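Local coordinates for protein transcriptional repressor of the blcABC operon (Agrobacterium tumefaciens, PDB 3MQ0) that represses transcription of the blcABC operon, probably by binding operator DNA through a helix-turn-helix domain, and is regulated through its oligomerization, at residues Asp24-Pro27 with Ala28-Arg31; Val33-Leu36 with Asp37-Gly41; Arg44-Ala48 with Ala49-Arg53; Ala190-Ser193 with Gln194-Glu197; Ile238-Arg242 with Ser243-Asp247. All coordinates share one frame; numbering follows the deposited sequence.

Interaction 1. Residues Asp24-Pro27 with Ala28-Arg31; sequences DTVP and ALRR
The R31 guanidinium meets the carboxylate of D24 at its edge, end-on: NH2 bonds to OD2 at 2.8 Å, nearly straight and within the guanidinium plane, and NH1 bonds to OD1 at 2.9 Å from somewhat out of that plane. The two flat groups are turned 37° against each other. The R30 guanidinium is held by its edge too, but side-on and by T25. Its NE donates to T25 O at 2.7 Å, on a lone pair of the carbonyl, while NH2 reaches T25 OG1 at 3.0 Å in the guanidinium plane. R30 suits this task because its chain runs extended from CG to NE, back along the loop; R31 instead bends at chi2 (-40°), which turns its end toward D24. The hydroxyl is what threonine adds: beside the backbone carbonyl it gives R30 a second acceptor. V26 CG1 packs on L29 CB at 3.6 Å, side by side. Backbone bonds begin the helix: R30 N to V26 O, and R31 N to P27 O at 3.0 Å. Proline fits the first helical turn, where its missing N-H costs no helix bond. Both arginines have further acidic partners, R31 in D56 and R30 in E71 of the second subunit, so each guanidinium has a second partner beyond the loop; T25 OG1 of that subunit also accepts from A28 N. These bonds fold the preceding loop back over the N-terminus of helix 27-41, with V26 as N-cap, the opening helix of the IclR-type winged helix-turn-helix domain, here beside the second subunit.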
loop_
_atom_site.group_PDB
_atom_site.type_symbol
_atom_site.label_atom_id
_atom_site.label_comp_id
_atom_site.label_asym_id
_atom_site.label_seq_id
_atom_site.Cartn_x
_atom_site.Cartn_y
_atom_site.Cartn_z
ATOM N N ASP B 24 -28.946 12.441 -0.647
ATOM C CA ASP B 24 -28.120 12.410 0.558
ATOM C C ASP B 24 -28.552 11.208 1.396
ATOM O O ASP B 24 -28.836 11.331 2.586
ATOM C CB ASP B 24 -28.266 13.717 1.350
ATOM C CG ASP B 24 -27.212 13.873 2.444
ATOM O OD1 ASP B 24 -26.155 13.196 2.386
ATOM O OD2 ASP B 24 -27.445 14.689 3.365
ATOM N N THR B 25 -28.621 10.049 0.751
ATOM C CA THR B 25 -28.960 8.810 1.445
ATOM C C THR B 25 -27.823 8.408 2.404
ATOM O O THR B 25 -26.670 8.762 2.183
ATOM C CB THR B 25 -29.259 7.689 0.444
ATOM O OG1 THR B 25 -28.189 7.590 -0.499
ATOM C CG2 THR B 25 -30.548 7.995 -0.320
ATOM N N VAL B 26 -28.165 7.674 3.463
ATOM C CA VAL B 26 -27.215 7.287 4.518
ATOM C C VAL B 26 -26.238 8.404 4.894
ATOM O O VAL B 26 -25.030 8.260 4.745
ATOM C CB VAL B 26 -26.439 6.012 4.149
ATOM C CG1 VAL B 26 -25.851 5.385 5.406
ATOM C CG2 VAL B 26 -27.376 5.015 3.476
ATOM N N PRO B 27 -26.767 9.540 5.368
ATOM C CA PRO B 27 -25.988 10.748 5.652
ATOM C C PRO B 27 -24.746 10.547 6.509
ATOM O O PRO B 27 -23.707 11.114 6.176
ATOM C CB PRO B 27 -26.986 11.628 6.409
ATOM C CG PRO B 27 -28.295 11.201 5.938
ATOM C CD PRO B 27 -28.208 9.750 5.584
ATOM N N ALA B 28 -24.833 9.772 7.593
ATOM C CA ALA B 28 -23.681 9.609 8.493
ATOM C C ALA B 28 -22.494 8.945 7.786
ATOM O O ALA B 28 -21.337 9.307 7.998
ATOM C CB ALA B 28 -24.085 8.812 9.746
ATOM N N LEU B 29 -22.784 7.989 6.920
ATOM C CA LEU B 29 -21.737 7.352 6.142
ATOM C C LEU B 29 -21.088 8.336 5.158
ATOM O O LEU B 29 -19.867 8.375 5.040
ATOM C CB LEU B 29 -22.287 6.137 5.395
ATOM C CG LEU B 29 -21.252 5.376 4.585
ATOM C CD1 LEU B 29 -20.058 4.978 5.447
ATOM C CD2 LEU B 29 -21.950 4.149 4.000
ATOM N N ARG B 30 -21.902 9.111 4.445
ATOM C CA ARG B 30 -21.366 10.101 3.512
ATOM C C ARG B 30 -20.446 11.097 4.218
ATOM O O ARG B 30 -19.367 11.403 3.708
ATOM C CB ARG B 30 -22.492 10.829 2.785
ATOM C CG ARG B 30 -23.292 9.927 1.844
ATOM C CD ARG B 30 -24.292 10.738 1.047
ATOM N NE ARG B 30 -25.132 9.882 0.212
ATOM C CZ ARG B 30 -24.786 9.447 -0.994
ATOM N NH1 ARG B 30 -23.600 9.766 -1.513
ATOM N NH2 ARG B 30 -25.629 8.692 -1.680
ATOM N N ARG B 31 -20.850 11.586 5.393
ATOM C CA ARG B 31 -20.012 12.523 6.138
ATOM C C ARG B 31 -18.734 11.861 6.654
ATOM O O ARG B 31 -17.671 12.481 6.637
ATOM C CB ARG B 31 -20.762 13.168 7.315
ATOM C CG ARG B 31 -22.058 13.918 6.962
ATOM C CD ARG B 31 -21.941 14.713 5.698
ATOM N NE ARG B 31 -23.141 15.513 5.452
ATOM C CZ ARG B 31 -24.262 15.056 4.895
ATOM N NH1 ARG B 31 -24.365 13.786 4.534
ATOM N NH2 ARG B 31 -25.290 15.875 4.702
#

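Interaction 2. Residues Val33-Leu36 with Asp37-Gly41; sequences VRIL and DLVAG
V33 and D37 lie side by side, one helical turn apart, joined first by backbone bonds. D37 N donates to V33 O at 2.9 Å, and L38 N to R34 O, V39 N to I35 O and A40 N to L36 O repeat the step, the regular i to i+4 pattern of an alpha helix. Apolar contacts come next. I35 CG2 lies 4.3 Å from V39 CG2, a loose touch between two branched side chains that suit a buried helix face. Alongside, R34 CG runs 4.1 Å from L38 CD1, so the aliphatic part of the arginine lies against the leucine. D37 adds a van der Waals touch: its CG stands anti to its carbonyl carbon (chi1 -72°), with OD2 4.0 Å from V33 CG1. The polar work falls to its OD1, bonded by H88 NE2 and W92 NE1 of the second subunit, two donors that make a carboxylate apt at this dimer boundary. Within the chain, I35 and L36 pack on helix 59-71 and strand 75-77, while L36 and V39 rest on I85 of strand 82-85, placing helix 27-41 against helix 59-71 and the strands of the wing in the DNA-binding domain.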
loop_
_atom_site.group_PDB
_atom_site.type_symbol
_atom_site.label_atom_id
_atom_site.label_comp_id
_atom_site.label_asym_id
_atom_site.label_seq_id
_atom_site.Cartn_x
_atom_site.Cartn_y
_atom_site.Cartn_z
ATOM N N VAL B 33 -17.135 9.379 5.311
ATOM C CA VAL B 33 -16.269 9.250 4.143
ATOM C C VAL B 33 -15.614 10.591 3.779
ATOM O O VAL B 33 -14.412 10.654 3.497
ATOM C CB VAL B 33 -17.028 8.640 2.966
ATOM C CG1 VAL B 33 -16.195 8.705 1.680
ATOM C CG2 VAL B 33 -17.398 7.193 3.308
ATOM N N ARG B 34 -16.382 11.674 3.826
ATOM C CA ARG B 34 -15.796 12.995 3.566
ATOM C C ARG B 34 -14.671 13.341 4.553
ATOM O O ARG B 34 -13.604 13.857 4.162
ATOM C CB ARG B 34 -16.883 14.063 3.579
ATOM C CG ARG B 34 -16.379 15.485 3.409
ATOM C CD ARG B 34 -17.564 16.424 3.213
ATOM N NE ARG B 34 -18.812 15.679 3.070
ATOM C CZ ARG B 34 -19.301 15.237 1.915
ATOM N NH1 ARG B 34 -18.649 15.472 0.781
ATOM N NH2 ARG B 34 -20.445 14.554 1.897
ATOM N N ILE B 35 -14.907 13.046 5.830
ATOM C CA ILE B 35 -13.912 13.277 6.881
ATOM C C ILE B 35 -12.665 12.434 6.649
ATOM O O ILE B 35 -11.554 12.939 6.755
ATOM C CB ILE B 35 -14.493 12.962 8.281
ATOM C CG1 ILE B 35 -15.525 14.023 8.665
ATOM C CG2 ILE B 35 -13.396 12.909 9.341
ATOM C CD1 ILE B 35 -16.420 13.577 9.815
ATOM N N LEU B 36 -12.837 11.147 6.343
ATOM C CA LEU B 36 -11.666 10.316 6.091
ATOM C C LEU B 36 -10.876 10.815 4.889
ATOM O O LEU B 36 -9.643 10.823 4.911
ATOM C CB LEU B 36 -12.045 8.842 5.934
ATOM C CG LEU B 36 -12.515 8.251 7.272
ATOM C CD1 LEU B 36 -13.319 6.990 7.033
ATOM C CD2 LEU B 36 -11.354 7.966 8.226
ATOM N N ASP B 37 -11.572 11.256 3.847
ATOM C CA ASP B 37 -10.863 11.792 2.693
ATOM C C ASP B 37 -10.046 13.035 3.056
ATOM O O ASP B 37 -8.933 13.213 2.569
ATOM C CB ASP B 37 -11.826 12.107 1.558
ATOM C CG ASP B 37 -12.370 10.857 0.882
ATOM O OD1 ASP B 37 -11.847 9.736 1.117
ATOM O OD2 ASP B 37 -13.323 11.004 0.093
ATOM N N LEU B 38 -10.608 13.897 3.898
ATOM C CA LEU B 38 -9.931 15.130 4.295
ATOM C C LEU B 38 -8.695 14.839 5.130
ATOM O O LEU B 38 -7.641 15.421 4.909
ATOM C CB LEU B 38 -10.870 16.032 5.077
ATOM C CG LEU B 38 -11.871 16.804 4.228
ATOM C CD1 LEU B 38 -13.054 17.221 5.075
ATOM C CD2 LEU B 38 -11.196 18.016 3.588
ATOM N N VAL B 39 -8.828 13.922 6.080
ATOM C CA VAL B 39 -7.701 13.541 6.919
ATOM C C VAL B 39 -6.612 12.869 6.082
ATOM O O VAL B 39 -5.425 13.137 6.252
ATOM C CB VAL B 39 -8.155 12.619 8.061
ATOM C CG1 VAL B 39 -6.962 12.069 8.820
ATOM C CG2 VAL B 39 -9.093 13.382 8.994
ATOM N N ALA B 40 -7.018 12.008 5.160
ATOM C CA ALA B 40 -6.045 11.276 4.379
ATOM C C ALA B 40 -5.252 12.220 3.490
ATOM O O ALA B 40 -4.066 12.001 3.250
ATOM C CB ALA B 40 -6.738 10.189 3.551
ATOM N N GLY B 41 -5.909 13.278 3.018
ATOM C CA GLY B 41 -5.312 14.202 2.073
ATOM C C GLY B 41 -4.572 15.384 2.678
ATOM O O GLY B 41 -3.964 16.167 1.953
#

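Interaction 3. Residues Arg44-Ala48 with Ala49-Arg53; sequences RDLTA and AELTR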
loop_
_atom_site.group_PDB
_atom_site.type_symbol
_atom_site.label_atom_id
_atom_site.label_comp_id
_atom_site.label_asym_id
_atom_site.label_seq_id
_atom_site.Cartn_x
_atom_site.Cartn_y
_atom_site.Cartn_z
ATOM N N ARG B 44 -0.857 17.883 7.154
ATOM C CA ARG B 44 -0.861 18.382 8.524
ATOM C C ARG B 44 -2.009 17.726 9.287
ATOM O O ARG B 44 -3.117 17.606 8.763
ATOM C CB ARG B 44 -1.057 19.896 8.490
ATOM C CG ARG B 44 -0.694 20.645 9.743
ATOM C CD ARG B 44 -0.740 22.148 9.465
ATOM N NE ARG B 44 -1.962 22.535 8.762
ATOM C CZ ARG B 44 -3.109 22.820 9.369
ATOM N NH1 ARG B 44 -3.184 22.767 10.688
ATOM N NH2 ARG B 44 -4.181 23.155 8.664
ATOM N N ASP B 45 -1.754 17.286 10.515
ATOM C CA ASP B 45 -2.809 16.640 11.298
ATOM C C ASP B 45 -3.764 17.691 11.843
ATOM O O ASP B 45 -3.335 18.673 12.458
ATOM C CB ASP B 45 -2.212 15.793 12.420
ATOM C CG ASP B 45 -1.068 14.923 11.929
ATOM O OD1 ASP B 45 -1.337 13.960 11.177
ATOM O OD2 ASP B 45 0.101 15.214 12.274
ATOM N N LEU B 46 -5.056 17.482 11.614
ATOM C CA LEU B 46 -6.078 18.488 11.914
ATOM C C LEU B 46 -6.808 18.222 13.224
ATOM O O LEU B 46 -6.971 17.079 13.635
ATOM C CB LEU B 46 -7.102 18.530 10.771
ATOM C CG LEU B 46 -6.487 18.694 9.379
ATOM C CD1 LEU B 46 -7.532 18.447 8.296
ATOM C CD2 LEU B 46 -5.847 20.065 9.243
ATOM N N THR B 47 -7.268 19.295 13.860
ATOM C CA THR B 47 -8.053 19.202 15.082
ATOM C C THR B 47 -9.510 18.936 14.736
ATOM O O THR B 47 -9.921 19.059 13.583
ATOM C CB THR B 47 -8.006 20.533 15.871
ATOM O OG1 THR B 47 -8.525 21.593 15.046
ATOM C CG2 THR B 47 -6.583 20.862 16.269
ATOM N N ALA B 48 -10.301 18.589 15.743
ATOM C CA ALA B 48 -11.722 18.387 15.510
ATOM C C ALA B 48 -12.321 19.713 15.062
ATOM O O ALA B 48 -13.191 19.745 14.194
ATOM C CB ALA B 48 -12.414 17.873 16.762
ATOM N N ALA B 49 -11.840 20.814 15.641
ATOM C CA ALA B 49 -12.375 22.120 15.283
ATOM C C ALA B 49 -12.121 22.424 13.814
ATOM O O ALA B 49 -12.992 22.940 13.117
ATOM C CB ALA B 49 -11.783 23.199 16.161
ATOM N N GLU B 50 -10.925 22.097 13.339
ATOM C CA GLU B 50 -10.596 22.313 11.937
ATOM C C GLU B 50 -11.466 21.466 11.009
ATOM O O GLU B 50 -11.957 21.952 9.988
ATOM C CB GLU B 50 -9.102 22.067 11.678
ATOM C CG GLU B 50 -8.198 23.147 12.278
ATOM C CD GLU B 50 -6.719 22.801 12.200
ATOM O OE1 GLU B 50 -6.359 21.647 12.518
ATOM O OE2 GLU B 50 -5.916 23.686 11.820
ATOM N N LEU B 51 -11.657 20.195 11.352
ATOM C CA LEU B 51 -12.441 19.312 10.500
ATOM C C LEU B 51 -13.903 19.738 10.475
ATOM O O LEU B 51 -14.582 19.603 9.460
ATOM C CB LEU B 51 -12.334 17.857 10.966
ATOM C CG LEU B 51 -10.968 17.216 10.741
ATOM C CD1 LEU B 51 -10.871 15.915 11.546
ATOM C CD2 LEU B 51 -10.781 16.959 9.253
ATOM N N THR B 52 -14.374 20.250 11.606
ATOM C CA THR B 52 -15.769 20.638 11.756
ATOM C C THR B 52 -16.124 21.705 10.716
ATOM O O THR B 52 -17.238 21.732 10.200
ATOM C CB THR B 52 -16.037 21.116 13.209
ATOM O OG1 THR B 52 -16.012 19.981 14.082
ATOM C CG2 THR B 52 -17.379 21.801 13.339
ATOM N N ARG B 53 -15.155 22.561 10.394
ATOM C CA ARG B 53 -15.328 23.620 9.400
ATOM C C ARG B 53 -15.686 23.053 8.028
ATOM O O ARG B 53 -16.247 23.754 7.185
ATOM C CB ARG B 53 -14.040 24.453 9.300
ATOM C CG ARG B 53 -14.223 25.862 8.764
ATOM C CD ARG B 53 -12.876 26.563 8.540
ATOM N NE ARG B 53 -12.103 26.717 9.774
ATOM C CZ ARG B 53 -11.150 25.880 10.186
ATOM N NH1 ARG B 53 -10.834 24.806 9.464
ATOM N NH2 ARG B 53 -10.513 26.116 11.327
HETATM O O HOH W 1 -3.707 21.194 13.070
#
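R44 and E50 form the charged part of this contact: NH1 donates to OE2 at 3.1 Å, almost straight and in the plane of the guanidinium, although the carboxylate is turned 68° from that plane. The bend of R44 at chi3 (47°) brings the guanidinium round to the glutamate. The capping bonds come next. T47 is the N-cap of helix 48-52 and forms a capping box with E50: E50 N donates to T47 OG1 at 3.0 Å, and T47 N returns a bond to E50 OE1 at 2.9 Å, on the anti lone pair. Threonine suits the place because its hydroxyl, set between backbone N and carbonyl carbon (chi1 59°), can reach the amide. E50 is long enough to come back from the first turn to its own cap. A water joins D45 O to E50 OE1, donating to both. Further on, L51 N bonds to T47 O, while A48 O accepts T52 N at 2.9 Å and T52 OG1 at 2.8 Å from opposite faces of its carbonyl plane. The apolar contact is L46 CD1 on L51 CD2, 3.7 Å apart, the two side chains crossing at about a right angle. L51 continues onto L66 of helix 59-71 and L83 of strand 82-85, and L46 pairs with L83 through backbone bonds. Chemically, both carboxylate oxygens of E50 are engaged, OE2 by a cation and OE1 by an amide and a water; such surroundings would probably favour its ionised form, and a negative group here would also suit the positive end of the helix dipole.

Interaction 4. Residues Ala190-Ser193 with Gln194-Glu197; sequences AGLS and QLEE
L192 and L195 meet obliquely at the N-terminus of helix 192-205, in the GAF-type C-terminal domain of this IclR-family repressor. L192 CD1 lies 4.1 Å from L195 CD2, a light touch. Both leucines carry CG anti to the backbone N (chi1 -161° and 173°), and their ends approach although the CB of L192 points away from the following residues. L195 is the buried member and also packs on F180, which suits a leucine; L192 is more open and reaches R174. E196 slants across L192, extended beyond CG, with OE1 4.1 Å from L192 CG. The carboxylate's main partner is R174 of helix 170-176, which forms a salt bridge with OE1, so the glutamate links the two helices while its side chain also touches P170 and L173. S193 and E197 come next, on the more exposed side: serine OG and glutamate OE2 are 4.0 Å apart, near each other but not bonded, and small or charged residues fit such a surface. G191 is the N-cap, its backbone fully extended, and Q194 folds back over it with a bend at chi2. The backbone then takes up the alpha-helical pattern. L195 N donates to G191 O at 3.0 Å, E196 N follows to L192 O at 2.9 Å, and the longest of the three runs from E197 N to S193 O at 3.3 Å.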
loop_
_atom_site.group_PDB
_atom_site.type_symbol
_atom_site.label_atom_id
_atom_site.label_comp_id
_atom_site.label_asym_id
_atom_site.label_seq_id
_atom_site.Cartn_x
_atom_site.Cartn_y
_atom_site.Cartn_z
ATOM N N ALA B 190 10.998 -1.733 -38.237
ATOM C CA ALA B 190 12.196 -2.419 -38.703
ATOM C C ALA B 190 13.388 -2.341 -37.756
ATOM O O ALA B 190 14.362 -3.054 -37.932
ATOM C CB ALA B 190 12.586 -1.903 -40.087
ATOM N N GLY B 191 13.323 -1.477 -36.752
ATOM C CA GLY B 191 14.451 -1.342 -35.853
ATOM C C GLY B 191 14.251 -0.371 -34.716
ATOM O O GLY B 191 13.205 0.271 -34.584
ATOM N N LEU B 192 15.290 -0.239 -33.906
ATOM C CA LEU B 192 15.203 0.537 -32.690
ATOM C C LEU B 192 14.884 2.004 -32.953
ATOM O O LEU B 192 14.042 2.591 -32.270
ATOM C CB LEU B 192 16.499 0.389 -31.889
ATOM C CG LEU B 192 16.378 0.776 -30.420
ATOM C CD1 LEU B 192 15.042 0.327 -29.852
ATOM C CD2 LEU B 192 17.525 0.187 -29.627
ATOM N N SER B 193 15.540 2.597 -33.944
ATOM C CA SER B 193 15.327 4.002 -34.257
ATOM C C SER B 193 13.876 4.276 -34.642
ATOM O O SER B 193 13.264 5.253 -34.199
ATOM C CB SER B 193 16.249 4.434 -35.399
ATOM O OG SER B 193 15.972 5.771 -35.781
ATOM N N GLN B 194 13.319 3.413 -35.478
ATOM C CA GLN B 194 11.945 3.611 -35.905
ATOM C C GLN B 194 10.984 3.398 -34.736
ATOM O O GLN B 194 9.982 4.106 -34.611
ATOM C CB GLN B 194 11.623 2.673 -37.073
ATOM C CG GLN B 194 12.502 2.904 -38.306
ATOM C CD GLN B 194 13.778 2.054 -38.336
ATOM O OE1 GLN B 194 14.455 1.855 -37.317
ATOM N NE2 GLN B 194 14.109 1.550 -39.522
ATOM N N LEU B 195 11.295 2.432 -33.878
ATOM C CA LEU B 195 10.470 2.169 -32.706
ATOM C C LEU B 195 10.453 3.399 -31.790
ATOM O O LEU B 195 9.400 3.797 -31.289
ATOM C CB LEU B 195 10.977 0.928 -31.959
ATOM C CG LEU B 195 10.327 0.619 -30.612
ATOM C CD1 LEU B 195 8.824 0.340 -30.780
ATOM C CD2 LEU B 195 11.024 -0.549 -29.927
ATOM N N GLU B 196 11.614 4.010 -31.586
ATOM C CA GLU B 196 11.685 5.149 -30.681
ATOM C C GLU B 196 10.901 6.358 -31.169
ATOM O O GLU B 196 10.357 7.124 -30.361
ATOM C CB GLU B 196 13.137 5.507 -30.373
ATOM C CG GLU B 196 13.765 4.494 -29.406
ATOM C CD GLU B 196 15.176 4.863 -29.010
ATOM O OE1 GLU B 196 16.049 4.879 -29.900
ATOM O OE2 GLU B 196 15.412 5.143 -27.812
ATOM N N GLU B 197 10.812 6.525 -32.484
ATOM C CA GLU B 197 9.931 7.552 -33.041
ATOM C C GLU B 197 8.471 7.246 -32.694
ATOM O O GLU B 197 7.730 8.120 -32.239
ATOM C CB GLU B 197 10.119 7.664 -34.552
ATOM C CG GLU B 197 11.494 8.182 -34.921
ATOM C CD GLU B 197 11.896 7.884 -36.354
ATOM O OE1 GLU B 197 11.119 7.231 -37.097
ATOM O OE2 GLU B 197 13.009 8.304 -36.732
#

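Interaction 5. Residues Ile238-Arg242 with Ser243-Asp247; sequences ISLIR and SEASD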
loop_
_atom_site.group_PDB
_atom_site.type_symbol
_atom_site.label_atom_id
_atom_site.label_comp_id
_atom_site.label_asym_id
_atom_site.label_seq_id
_atom_site.Cartn_x
_atom_site.Cartn_y
_atom_site.Cartn_z
ATOM N N ILE B 238 -7.925 -2.268 -28.950
ATOM C CA ILE B 238 -9.002 -2.727 -29.802
ATOM C C ILE B 238 -8.398 -3.030 -31.161
ATOM O O ILE B 238 -7.414 -2.407 -31.565
ATOM C CB ILE B 238 -10.135 -1.699 -29.916
ATOM C CG1 ILE B 238 -9.609 -0.386 -30.489
ATOM C CG2 ILE B 238 -10.784 -1.463 -28.542
ATOM C CD1 ILE B 238 -10.655 0.733 -30.483
ATOM N N SER B 239 -8.981 -3.976 -31.866
ATOM C CA SER B 239 -8.586 -4.382 -33.194
ATOM C C SER B 239 -9.734 -4.234 -34.189
ATOM O O SER B 239 -10.811 -4.547 -33.878
ATOM C CB SER B 239 -8.184 -5.847 -33.183
ATOM O OG SER B 239 -7.057 -6.015 -32.402
ATOM N N LEU B 240 -9.422 -3.767 -35.380
ATOM C CA LEU B 240 -10.441 -3.639 -36.415
ATOM C C LEU B 240 -9.798 -3.756 -37.782
ATOM O O LEU B 240 -8.569 -3.796 -37.900
ATOM C CB LEU B 240 -11.173 -2.297 -36.295
ATOM C CG LEU B 240 -10.290 -1.049 -36.256
ATOM C CD1 LEU B 240 -11.011 0.129 -36.872
ATOM C CD2 LEU B 240 -9.889 -0.732 -34.811
ATOM N N ILE B 241 -10.631 -3.821 -38.817
ATOM C CA ILE B 241 -10.139 -3.840 -40.184
ATOM C C ILE B 241 -9.665 -2.440 -40.583
ATOM O O ILE B 241 -10.433 -1.479 -40.536
ATOM C CB ILE B 241 -11.231 -4.314 -41.152
ATOM C CG1 ILE B 241 -11.645 -5.744 -40.808
ATOM C CG2 ILE B 241 -10.748 -4.207 -42.595
ATOM C CD1 ILE B 241 -10.505 -6.742 -40.898
ATOM N N ARG B 242 -8.399 -2.336 -40.981
ATOM C CA ARG B 242 -7.773 -1.048 -41.295
ATOM C C ARG B 242 -8.504 -0.279 -42.392
ATOM O O ARG B 242 -8.784 0.909 -42.248
ATOM C CB ARG B 242 -6.310 -1.257 -41.698
ATOM C CG ARG B 242 -5.794 -0.294 -42.771
ATOM C CD ARG B 242 -5.238 1.010 -42.186
ATOM N NE ARG B 242 -6.251 2.057 -42.035
ATOM C CZ ARG B 242 -5.972 3.334 -41.784
ATOM N NH1 ARG B 242 -4.712 3.728 -41.661
ATOM N NH2 ARG B 242 -6.949 4.222 -41.663
ATOM N N SER B 243 -8.814 -0.964 -43.486
ATOM C CA SER B 243 -9.445 -0.328 -44.639
ATOM C C SER B 243 -10.817 0.246 -44.297
ATOM O O SER B 243 -11.476 0.851 -45.138
ATOM C CB SER B 243 -9.585 -1.341 -45.773
ATOM O OG SER B 243 -10.359 -2.458 -45.365
ATOM N N GLU B 244 -11.239 0.063 -43.054
ATOM C CA GLU B 244 -12.593 0.411 -42.644
ATOM C C GLU B 244 -12.636 1.627 -41.709
ATOM O O GLU B 244 -13.693 1.982 -41.183
ATOM C CB GLU B 244 -13.232 -0.813 -41.979
ATOM C CG GLU B 244 -14.662 -0.643 -41.500
ATOM C CD GLU B 244 -15.327 -1.978 -41.213
ATOM O OE1 GLU B 244 -15.450 -2.789 -42.156
ATOM O OE2 GLU B 244 -15.717 -2.217 -40.049
ATOM N N ALA B 245 -11.493 2.279 -41.522
ATOM C CA ALA B 245 -11.408 3.389 -40.571
ATOM C C ALA B 245 -10.591 4.563 -41.093
ATOM O O ALA B 245 -9.441 4.395 -41.487
ATOM C CB ALA B 245 -10.818 2.894 -39.245
ATOM N N SER B 246 -11.173 5.757 -41.075
ATOM C CA SER B 246 -10.442 6.967 -41.462
ATOM C C SER B 246 -9.401 7.297 -40.396
ATOM O O SER B 246 -9.488 6.801 -39.280
ATOM C CB SER B 246 -11.400 8.149 -41.607
ATOM O OG SER B 246 -11.917 8.541 -40.347
ATOM N N ASP B 247 -8.417 8.128 -40.737
ATOM C CA ASP B 247 -7.431 8.568 -39.756
ATOM C C ASP B 247 -8.117 9.315 -38.617
ATOM O O ASP B 247 -7.714 9.202 -37.458
ATOM C CB ASP B 247 -6.375 9.464 -40.401
ATOM C CG ASP B 247 -5.425 8.694 -41.304
ATOM O OD1 ASP B 247 -5.454 7.443 -41.278
ATOM O OD2 ASP B 247 -4.638 9.345 -42.027
#
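R242 and A245 are joined by the arginine side chain, which bends back over the turn that follows strand 232-241. Its CB lies against S243 N at 3.1 Å, as adjacent residues must, and CG stays beside the same amide at 3.2 Å. Bends at chi2 (88°) and chi3 (-89°) then swing the chain round, so that NE stands 4.0 Å from A245 O. CZ draws nearer to that oxygen, and NH2 donates to it with the acceptor in the guanidinium plane; the modelled 2.5 Å between NH2 and A245 O is shorter than expected, so the exact length is doubtful. This suits a residue whose flat end can serve a backbone carbonyl and an acid together: D247 OD1 lies at the same edge, 3.6 Å from NH2, a long salt bridge with the carboxylate turned 46° from the guanidinium. The short 3-10 turn links the last strand of the GAF-type sheet to the C-terminal helix 247-267, and A245 N closes it onto R242 O at 3.1 Å. Small A245 tucks its CB 3.6 Å from L240 CD1, and both A245 and R242 touch I250 on that helix. S246, the N-cap, bonds through OG to K249 N. At the arginine tip, NH1 also makes a long, weak ion pair with D211.

In the fold
Interactions 1, 2 and 3 belong to the DNA-binding domain, 4 and 5 to the C-terminal one, with interactions 3 and 5 about 55 Å apart between centres. Interactions 1 and 2 share helix 27-41 and both touch the second subunit, but an arginine-aspartate salt bridge and arginine-threonine bonds mark the first, backbone bonds with apolar packing the second. Interaction 2 meets interaction 3 where V39 and L38 pack on L51, so the two contacts join in one apolar patch around L51. Interaction 4 is the surface contact; the other four are partly buried. Helix starts recur in 1, 3, 4 and 5, yet a side-chain hydroxyl caps the helix in 3 and 5, whereas V26 and G191 have none to offer.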